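Local coordinates for protein 2,3-dihydroxybenzoate-AMP ligase (Bacillus subtilis, PDB 1MDB) that belongs to the AMP-binding enzyme family of the ANL clan, with a large N-terminal part and a smaller C-terminal domain, at residues Ser108-Glu113 against Ser133-Arg138; Ile128-Ala131 against Tyr137-Leu140. All blocks are in the same frame, centred on the assembly; numbering follows the deposited sequence.

Contact 1 (Ser108-Glu113 against Ser133-Arg138); sequences SHRSSE and SGFDYR
A cation-pi stack joins Arg110, the N-cap residue of helix 111-120, to Phe135 on the short strand 135-136 that leads into helix 137-147. The guanidinium lies flat over one face of the phenyl ring, the two planes only 6° apart, and Arg110 CZ sits 3.8 Å from the centroid of the Phe135 ring, almost on its normal. The side chains slide past each other in opposite directions: Arg110 NE rests 3.7 Å from Phe135 CZ, the para carbon, while Arg110 NH2 reaches back to Phe135 CG, also at 3.7 Å. A bend at chi2 (-63°) turns the arginine chain back over its own backbone, bringing Arg110 NH1 to 2.8 Å from His109 O. That donor approaches from above the carbonyl plane, although the oxygen lies close to the guanidinium plane. Pro107 O is a second acceptor for Arg110 NH1. The two acceptors on NH1 hold the rotation of the guanidinium while its face remains on the phenyl ring; Pro107 O also takes the Tyr137 OH bond. Tyr137 closes the cluster as an edge-to-face partner of Phe135, whose CD2 edge meets the phenol face; Tyr137 CE2 is 4.1 Å from Arg110 NH1. At the start of helix 111-120, Glu113 OE1 accepts from Arg110 N at 3.0 Å, in a nearly straight bond. With Glu113 as the third residue of the helix, this last bond supplies one half of a capping box, and the contact as a whole combines such a helix N-terminus with an arginine-aromatic stack.

Contact 2 (Ile128-Ala131 against Tyr137-Leu140); sequences IPDA and YRSL
Asp130 O accepts a weak hydrogen bond from Tyr137 N, at 3.1 Å with a bent N-H...O angle of 135°, and the same oxygen lies over one face of the Arg138 guanidinium. The contact sets the start of helix 137-147 against the end of strand 125-132, within a beta-alpha-beta unit whose next strand, 154-157, runs parallel to the first and bonds to the backbone of Ile128 and Asp130. Next to this bond, the tyrosine ring is packed by proline: Pro129 CG stands 4.2 Å from the centroid of the Tyr137 ring in a CH-pi contact, offset toward CD1 and on the opposite face from Phe135. Ala131 CA approaches the edge of that ring, near its plane. Asp130 and Arg138 run side by side and point the same way, but their carboxylate and guanidinium planes are almost perpendicular. What touches is the methylene, Asp130 CB lying 3.2 Å from Arg138 NH2. Asp130 OD2 and Arg138 NH2 remain 4.3 Å apart, too far for a salt bridge, and any attraction between the charges is probably modest. Each charge is served elsewhere: Asp130 OD2 accepts from Glu159 N, and Arg138 NH1 forms salt bridges with Asp136 and Glu161. On the apolar side, Ile128 places CG1 between its backbone N and carbonyl carbon (chi1 53°), and the extended chain beyond carries CD1 against the backbone of Tyr137, at the start of the helix. There Ile128 CD1 lies 3.7 Å from Tyr137 CB and 3.2 Å from Tyr137 O.

From the N terminus the chain gives 108-113, then 128-131, and finally the overlapping segments 133-138 and 137-140. Contact 1 closes a loop of 19 residues that holds most of helix 111-120 and strand 125-132. Contact 2 starts inside this longer span and closes a much shorter turn of five residues, which includes strand 135-136; both end on the same stretch, at the start of helix 137-147. Tyr137 and Arg138 belong to both. Leu140 of contact 2 also packs against the backbone of Arg110 and Ser111. Together the contacts tie the start of helix 111-120 and the ends of strands 125-132 and 135-136 of the mixed sheet to the beginning of helix 137-147.

Contact 1 (Ser108-Glu113 against Ser133-Arg138)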
loop_
_atom_site.group_PDB
_atom_site.type_symbol
_atom_site.label_atom_id
_atom_site.label_comp_id
_atom_site.label_asym_id
_atom_site.label_seq_id
_atom_site.Cartn_x
_atom_site.Cartn_y
_atom_site.Cartn_z
ATOM N N SER A 108 -11.145 6.473 -1.476
ATOM C CA SER A 108 -11.504 7.379 -0.396
ATOM C C SER A 108 -11.149 8.840 -0.657
ATOM O O SER A 108 -11.548 9.721 0.101
ATOM C CB SER A 108 -10.814 6.934 0.892
ATOM O OG SER A 108 -9.410 6.983 0.714
ATOM N N HIS A 109 -10.388 9.111 -1.704
ATOM C CA HIS A 109 -10.019 10.495 -1.975
ATOM C C HIS A 109 -11.223 11.333 -2.400
ATOM O O HIS A 109 -12.163 10.831 -3.012
ATOM C CB HIS A 109 -8.911 10.542 -3.029
ATOM C CG HIS A 109 -7.591 10.065 -2.513
ATOM N ND1 HIS A 109 -6.640 9.474 -3.317
ATOM C CD2 HIS A 109 -7.080 10.062 -1.259
ATOM C CE1 HIS A 109 -5.602 9.122 -2.580
ATOM N NE2 HIS A 109 -5.843 9.466 -1.328
ATOM N N ARG A 110 -11.194 12.608 -2.051
ATOM C CA ARG A 110 -12.294 13.493 -2.386
ATOM C C ARG A 110 -11.789 14.700 -3.173
ATOM O O ARG A 110 -10.616 14.744 -3.553
ATOM C CB ARG A 110 -13.032 13.898 -1.104
ATOM C CG ARG A 110 -13.726 12.705 -0.406
ATOM C CD ARG A 110 -14.812 12.094 -1.292
ATOM N NE ARG A 110 -15.491 10.943 -0.693
ATOM C CZ ARG A 110 -15.250 9.670 -1.004
ATOM N NH1 ARG A 110 -14.334 9.356 -1.915
ATOM N NH2 ARG A 110 -15.944 8.703 -0.418
ATOM N N SER A 111 -12.666 15.669 -3.424
ATOM C CA SER A 111 -12.309 16.830 -4.234
ATOM C C SER A 111 -11.013 17.543 -3.874
ATOM O O SER A 111 -10.268 17.947 -4.757
ATOM C CB SER A 111 -13.455 17.839 -4.243
ATOM O OG SER A 111 -13.549 18.493 -3.000
ATOM N N SER A 112 -10.735 17.705 -2.589
ATOM C CA SER A 112 -9.516 18.386 -2.194
ATOM C C SER A 112 -8.273 17.638 -2.694
ATOM O O SER A 112 -7.397 18.240 -3.316
ATOM C CB SER A 112 -9.465 18.545 -0.677
ATOM O OG SER A 112 -8.784 19.737 -0.336
ATOM N N GLU A 113 -8.191 16.335 -2.433
ATOM C CA GLU A 113 -7.036 15.569 -2.895
ATOM C C GLU A 113 -7.055 15.380 -4.416
ATOM O O GLU A 113 -6.030 15.541 -5.070
ATOM C CB GLU A 113 -6.979 14.201 -2.214
ATOM C CG GLU A 113 -6.817 14.273 -0.710
ATOM C CD GLU A 113 -8.036 13.767 0.017
ATOM O OE1 GLU A 113 -9.169 14.107 -0.395
ATOM O OE2 GLU A 113 -7.855 13.032 1.004
ATOM N N SER A 133 -19.480 1.773 -3.225
ATOM C CA SER A 133 -19.629 1.774 -1.784
ATOM C C SER A 133 -20.487 2.929 -1.316
ATOM O O SER A 133 -20.135 3.627 -0.363
ATOM C CB SER A 133 -18.243 1.857 -1.138
ATOM O OG SER A 133 -18.306 1.607 0.253
ATOM N N GLY A 134 -21.609 3.144 -1.994
ATOM C CA GLY A 134 -22.507 4.217 -1.604
ATOM C C GLY A 134 -22.112 5.637 -1.973
ATOM O O GLY A 134 -22.816 6.583 -1.610
ATOM N N PHE A 135 -21.002 5.807 -2.686
ATOM C CA PHE A 135 -20.576 7.146 -3.089
ATOM C C PHE A 135 -20.660 7.332 -4.602
ATOM O O PHE A 135 -20.171 6.504 -5.371
ATOM C CB PHE A 135 -19.146 7.421 -2.624
ATOM C CG PHE A 135 -18.682 8.825 -2.899
ATOM C CD1 PHE A 135 -19.174 9.893 -2.156
ATOM C CD2 PHE A 135 -17.770 9.083 -3.922
ATOM C CE1 PHE A 135 -18.765 11.201 -2.430
ATOM C CE2 PHE A 135 -17.356 10.378 -4.204
ATOM C CZ PHE A 135 -17.851 11.439 -3.460
ATOM N N ASP A 136 -21.293 8.422 -5.023
ATOM C CA ASP A 136 -21.448 8.735 -6.441
ATOM C C ASP A 136 -20.242 9.588 -6.854
ATOM O O ASP A 136 -20.138 10.758 -6.476
ATOM C CB ASP A 136 -22.747 9.515 -6.667
ATOM C CG ASP A 136 -23.005 9.800 -8.134
ATOM O OD1 ASP A 136 -22.060 10.255 -8.821
ATOM O OD2 ASP A 136 -24.146 9.578 -8.595
ATOM N N TYR A 137 -19.332 9.002 -7.625
ATOM C CA TYR A 137 -18.133 9.722 -8.030
ATOM C C TYR A 137 -18.318 10.785 -9.102
ATOM O O TYR A 137 -17.415 11.595 -9.329
ATOM C CB TYR A 137 -17.029 8.731 -8.429
ATOM C CG TYR A 137 -16.486 7.924 -7.254
ATOM C CD1 TYR A 137 -17.228 6.877 -6.693
ATOM C CD2 TYR A 137 -15.252 8.234 -6.682
ATOM C CE1 TYR A 137 -16.753 6.162 -5.585
ATOM C CE2 TYR A 137 -14.768 7.533 -5.579
ATOM C CZ TYR A 137 -15.526 6.498 -5.035
ATOM O OH TYR A 137 -15.067 5.816 -3.931
ATOM N N ARG A 138 -19.474 10.805 -9.766
ATOM C CA ARG A 138 -19.703 11.841 -10.770
ATOM C C ARG A 138 -19.902 13.171 -10.061
ATOM O O ARG A 138 -19.576 14.224 -10.603
ATOM C CB ARG A 138 -20.940 11.560 -11.615
ATOM C CG ARG A 138 -21.068 10.157 -12.121
ATOM C CD ARG A 138 -22.291 9.583 -11.464
ATOM N NE ARG A 138 -22.732 8.350 -12.080
ATOM C CZ ARG A 138 -23.891 7.775 -11.802
ATOM N NH1 ARG A 138 -24.712 8.329 -10.914
ATOM N NH2 ARG A 138 -24.238 6.667 -12.438
#

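Contact 2 (Ile128-Ala131 against Tyr137-Leu140)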
loop_
_atom_site.group_PDB
_atom_site.type_symbol
_atom_site.label_atom_id
_atom_site.label_comp_id
_atom_site.label_asym_id
_atom_site.label_seq_id
_atom_site.Cartn_x
_atom_site.Cartn_y
_atom_site.Cartn_z
ATOM N N ILE A 128 -13.105 7.551 -13.330
ATOM C CA ILE A 128 -13.843 7.116 -12.142
ATOM C C ILE A 128 -14.963 6.119 -12.439
ATOM O O ILE A 128 -15.366 5.934 -13.592
ATOM C CB ILE A 128 -14.548 8.303 -11.457
ATOM C CG1 ILE A 128 -15.409 9.039 -12.493
ATOM C CG2 ILE A 128 -13.537 9.243 -10.812
ATOM C CD1 ILE A 128 -16.403 10.013 -11.893
ATOM N N PRO A 129 -15.465 5.441 -11.395
ATOM C CA PRO A 129 -16.562 4.491 -11.609
ATOM C C PRO A 129 -17.796 5.386 -11.467
ATOM O O PRO A 129 -17.660 6.547 -11.069
ATOM C CB PRO A 129 -16.408 3.521 -10.438
ATOM C CG PRO A 129 -15.914 4.431 -9.326
ATOM C CD PRO A 129 -14.890 5.300 -10.043
ATOM N N ASP A 130 -18.985 4.898 -11.798
ATOM C CA ASP A 130 -20.163 5.744 -11.629
ATOM C C ASP A 130 -20.424 5.942 -10.141
ATOM O O ASP A 130 -20.591 7.062 -9.662
ATOM C CB ASP A 130 -21.404 5.122 -12.293
ATOM C CG ASP A 130 -21.493 3.618 -12.102
ATOM O OD1 ASP A 130 -20.912 3.090 -11.132
ATOM O OD2 ASP A 130 -22.161 2.958 -12.927
ATOM N N ALA A 131 -20.454 4.840 -9.408
ATOM C CA ALA A 131 -20.694 4.891 -7.973
ATOM C C ALA A 131 -20.087 3.660 -7.322
ATOM O O ALA A 131 -20.043 2.587 -7.914
ATOM C CB ALA A 131 -22.191 4.956 -7.686
ATOM N N TYR A 137 -19.332 9.002 -7.625
ATOM C CA TYR A 137 -18.133 9.722 -8.030
ATOM C C TYR A 137 -18.318 10.785 -9.102
ATOM O O TYR A 137 -17.415 11.595 -9.329
ATOM C CB TYR A 137 -17.029 8.731 -8.429
ATOM C CG TYR A 137 -16.486 7.924 -7.254
ATOM C CD1 TYR A 137 -17.228 6.877 -6.693
ATOM C CD2 TYR A 137 -15.252 8.234 -6.682
ATOM C CE1 TYR A 137 -16.753 6.162 -5.585
ATOM C CE2 TYR A 137 -14.768 7.533 -5.579
ATOM C CZ TYR A 137 -15.526 6.498 -5.035
ATOM O OH TYR A 137 -15.067 5.816 -3.931
ATOM N N ARG A 138 -19.474 10.805 -9.766
ATOM C CA ARG A 138 -19.703 11.841 -10.770
ATOM C C ARG A 138 -19.902 13.171 -10.061
ATOM O O ARG A 138 -19.576 14.224 -10.603
ATOM C CB ARG A 138 -20.940 11.560 -11.615
ATOM C CG ARG A 138 -21.068 10.157 -12.121
ATOM C CD ARG A 138 -22.291 9.583 -11.464
ATOM N NE ARG A 138 -22.732 8.350 -12.080
ATOM C CZ ARG A 138 -23.891 7.775 -11.802
ATOM N NH1 ARG A 138 -24.712 8.329 -10.914
ATOM N NH2 ARG A 138 -24.238 6.667 -12.438
ATOM N N SER A 139 -20.456 13.128 -8.853
ATOM C CA SER A 139 -20.671 14.354 -8.103
ATOM C C SER A 139 -19.294 14.862 -7.693
ATOM O O SER A 139 -19.061 16.066 -7.627
ATOM C CB SER A 139 -21.560 14.102 -6.868
ATOM O OG SER A 139 -20.922 13.236 -5.944
ATOM N N LEU A 140 -18.375 13.939 -7.423
ATOM C CA LEU A 140 -17.013 14.330 -7.074
ATOM C C LEU A 140 -16.407 14.946 -8.348
ATOM O O LEU A 140 -15.750 15.983 -8.297
ATOM C CB LEU A 140 -16.195 13.105 -6.633
ATOM C CG LEU A 140 -14.682 13.310 -6.454
ATOM C CD1 LEU A 140 -14.431 14.480 -5.515
ATOM C CD2 LEU A 140 -14.024 12.021 -5.918
#